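Local coordinates for protein CalG4 (Micromonospora echinospora, PDB 3IA7) that belongs to the GT-B clan of glycosyltransferase-like proteins and is built from two domains, each around a parallel beta sheet, at residues 72-75 with 76-80. Residues are numbered along the deposited sequence; the frame is centred on the assembly and turned at random.
Sequences QEDA and ETQLH
The carboxylate of D74 and the side-chain amide of Q78, one helical turn apart, meet with their planes turned 48° against each other. One face of the carboxylate takes the amide: Q78 NE2 reaches D74 OD2 from above the carboxylate plane at 3.1 Å, whereas the acceptor lies almost in the plane of the amide, and the N-H points nearly straight at it (164°). On the same face Q78 CG packs 3.7 Å from D74 OD1. Q78 CG lies beside its backbone N (chi1 -69°), which leads the chain back toward the helix start, and a bend at chi2 then turns the amide over the carboxylate. Further along, E76 O sits 3.4 Å above one face of the H80 ring, toward its rim, while H80 also touches V161 of helix 159-170. Helix 75-98 follows a type I turn from Q72 to A75 in the N-terminal Rossmann-like half of a GT-B fold. D74 occupies the N-cap position, yet its side chain makes no capping bond, going to the Q78 amide instead; its backbone O accepts Q78 N at 3.0 Å. The next helical bond runs from L79 N to A75 O (2.9 Å), and L79 CG rests 3.2 Å from that same oxygen.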
ATOM      1  N   GLN A  72      -9.136 -38.075 -13.315  1.00 40.12           N
ATOM      2  CA  GLN A  72      -9.467 -39.153 -14.249  1.00 39.45           C
ATOM      3  C   GLN A  72      -9.387 -38.510 -15.637  1.00 38.81           C
ATOM      4  O   GLN A  72      -9.129 -37.298 -15.739  1.00 38.58           O
ATOM      5  CB  GLN A  72     -10.846 -39.779 -13.960  1.00 39.62           C
ATOM      6  CG  GLN A  72     -12.056 -38.920 -14.323  1.00 39.62           C
ATOM      7  CD  GLN A  72     -12.060 -37.591 -13.602  1.00 39.81           C
ATOM      8  OE1 GLN A  72     -12.366 -37.520 -12.411  1.00 40.08           O
ATOM      9  NE2 GLN A  72     -11.710 -36.528 -14.319  1.00 39.36           N
ATOM     10  N   GLU A  73      -9.613 -39.292 -16.692  1.00 37.80           N
ATOM     11  CA  GLU A  73      -9.236 -38.851 -18.043  1.00 36.97           C
ATOM     12  C   GLU A  73      -9.525 -37.381 -18.386  1.00 36.11           C
ATOM     13  O   GLU A  73      -8.591 -36.615 -18.607  1.00 36.28           O
ATOM     14  CB  GLU A  73      -9.751 -39.793 -19.136  1.00 37.04           C
ATOM     15  CG  GLU A  73      -8.894 -39.689 -20.393  1.00 37.59           C
ATOM     16  CD  GLU A  73      -9.284 -40.653 -21.481  1.00 38.43           C
ATOM     17  OE1 GLU A  73      -9.999 -41.641 -21.196  1.00 39.76           O
ATOM     18  OE2 GLU A  73      -8.852 -40.424 -22.632  1.00 38.65           O
ATOM     19  N   ASP A  74     -10.805 -36.996 -18.398  1.00 34.88           N
ATOM     20  CA  ASP A  74     -11.250 -35.699 -18.944  1.00 33.50           C
ATOM     21  C   ASP A  74     -11.142 -34.505 -17.985  1.00 32.25           C
ATOM     22  O   ASP A  74     -11.894 -33.538 -18.117  1.00 31.31           O
ATOM     23  CB  ASP A  74     -12.695 -35.812 -19.417  1.00 33.67           C
ATOM     24  CG  ASP A  74     -13.694 -35.762 -18.260  1.00 35.04           C
ATOM     25  OD1 ASP A  74     -13.275 -35.919 -17.084  1.00 35.54           O
ATOM     26  OD2 ASP A  74     -14.897 -35.554 -18.527  1.00 35.89           O
ATOM     27  N   ALA A  75     -10.220 -34.581 -17.030  1.00 31.25           N
ATOM     28  CA  ALA A  75     -10.007 -33.505 -16.058  1.00 31.09           C
ATOM     29  C   ALA A  75      -9.722 -32.174 -16.741  1.00 30.62           C
ATOM     30  O   ALA A  75     -10.151 -31.117 -16.258  1.00 30.23           O
ATOM     31  CB  ALA A  75      -8.890 -33.866 -15.115  1.00 31.36           C
ATOM     32  N   GLU A  76      -9.017 -32.231 -17.877  1.00 30.07           N
ATOM     33  CA  GLU A  76      -8.723 -31.029 -18.691  1.00 30.26           C
ATOM     34  C   GLU A  76      -9.983 -30.297 -19.179  1.00 28.85           C
ATOM     35  O   GLU A  76     -10.116 -29.068 -19.007  1.00 27.54           O
ATOM     36  CB  GLU A  76      -7.876 -31.414 -19.903  1.00 30.92           C
ATOM     37  CG  GLU A  76      -6.385 -31.347 -19.660  1.00 33.28           C
ATOM     38  CD  GLU A  76      -5.590 -31.759 -20.892  1.00 36.27           C
ATOM     39  OE1 GLU A  76      -6.222 -32.092 -21.929  1.00 36.11           O
ATOM     40  OE2 GLU A  76      -4.346 -31.728 -20.818  1.00 36.14           O
ATOM     41  N   THR A  77     -10.880 -31.063 -19.812  1.00 27.47           N
ATOM     42  CA  THR A  77     -12.210 -30.588 -20.218  1.00 26.72           C
ATOM     43  C   THR A  77     -13.038 -30.048 -19.056  1.00 25.66           C
ATOM     44  O   THR A  77     -13.712 -29.025 -19.213  1.00 25.62           O
ATOM     45  CB  THR A  77     -12.992 -31.683 -20.956  1.00 26.50           C
ATOM     46  OG1 THR A  77     -12.325 -31.946 -22.188  1.00 28.02           O
ATOM     47  CG2 THR A  77     -14.421 -31.262 -21.278  1.00 26.12           C
ATOM     48  N   GLN A  78     -12.985 -30.734 -17.910  1.00 24.22           N
ATOM     49  CA  GLN A  78     -13.679 -30.296 -16.699  1.00 23.58           C
ATOM     50  C   GLN A  78     -13.171 -28.954 -16.205  1.00 22.52           C
ATOM     51  O   GLN A  78     -13.962 -28.109 -15.781  1.00 21.33           O
ATOM     52  CB  GLN A  78     -13.589 -31.351 -15.594  1.00 24.18           C
ATOM     53  CG  GLN A  78     -14.390 -32.626 -15.913  1.00 24.21           C
ATOM     54  CD  GLN A  78     -15.793 -32.308 -16.411  1.00 29.44           C
ATOM     55  OE1 GLN A  78     -16.473 -31.400 -15.883  1.00 29.07           O
ATOM     56  NE2 GLN A  78     -16.229 -33.029 -17.446  1.00 30.74           N
ATOM     57  N   LEU A  79     -11.852 -28.765 -16.274  1.00 21.97           N
ATOM     58  CA  LEU A  79     -11.255 -27.490 -15.942  1.00 22.12           C
ATOM     59  C   LEU A  79     -11.754 -26.371 -16.835  1.00 21.06           C
ATOM     60  O   LEU A  79     -12.077 -25.295 -16.327  1.00 20.79           O
ATOM     61  CB  LEU A  79      -9.730 -27.543 -16.029  1.00 22.28           C
ATOM     62  CG  LEU A  79      -9.012 -28.444 -15.036  1.00 25.24           C
ATOM     63  CD1 LEU A  79      -7.502 -28.303 -15.318  1.00 27.39           C
ATOM     64  CD2 LEU A  79      -9.359 -28.028 -13.603  1.00 30.14           C
ATOM     65  N   HIS A  80     -11.752 -26.587 -18.155  1.00 19.32           N
ATOM     66  CA  HIS A  80     -12.334 -25.593 -19.058  1.00 18.83           C
ATOM     67  C   HIS A  80     -13.812 -25.324 -18.777  1.00 17.89           C
ATOM     68  O   HIS A  80     -14.268 -24.188 -18.920  1.00 17.19           O
ATOM     69  CB  HIS A  80     -12.199 -25.997 -20.513  1.00 17.44           C
ATOM     70  CG  HIS A  80     -10.775 -26.177 -20.969  1.00 19.49           C
ATOM     71  ND1 HIS A  80      -9.751 -25.362 -20.537  1.00 18.80           N
ATOM     72  CD2 HIS A  80     -10.225 -27.037 -21.856  1.00 18.76           C
ATOM     73  CE1 HIS A  80      -8.623 -25.726 -21.125  1.00 22.76           C
ATOM     74  NE2 HIS A  80      -8.882 -26.753 -21.918  1.00 20.28           N
TER
HETATM   75  O   HOH W   1      -7.016 -34.800 -18.460  1.00 48.30           O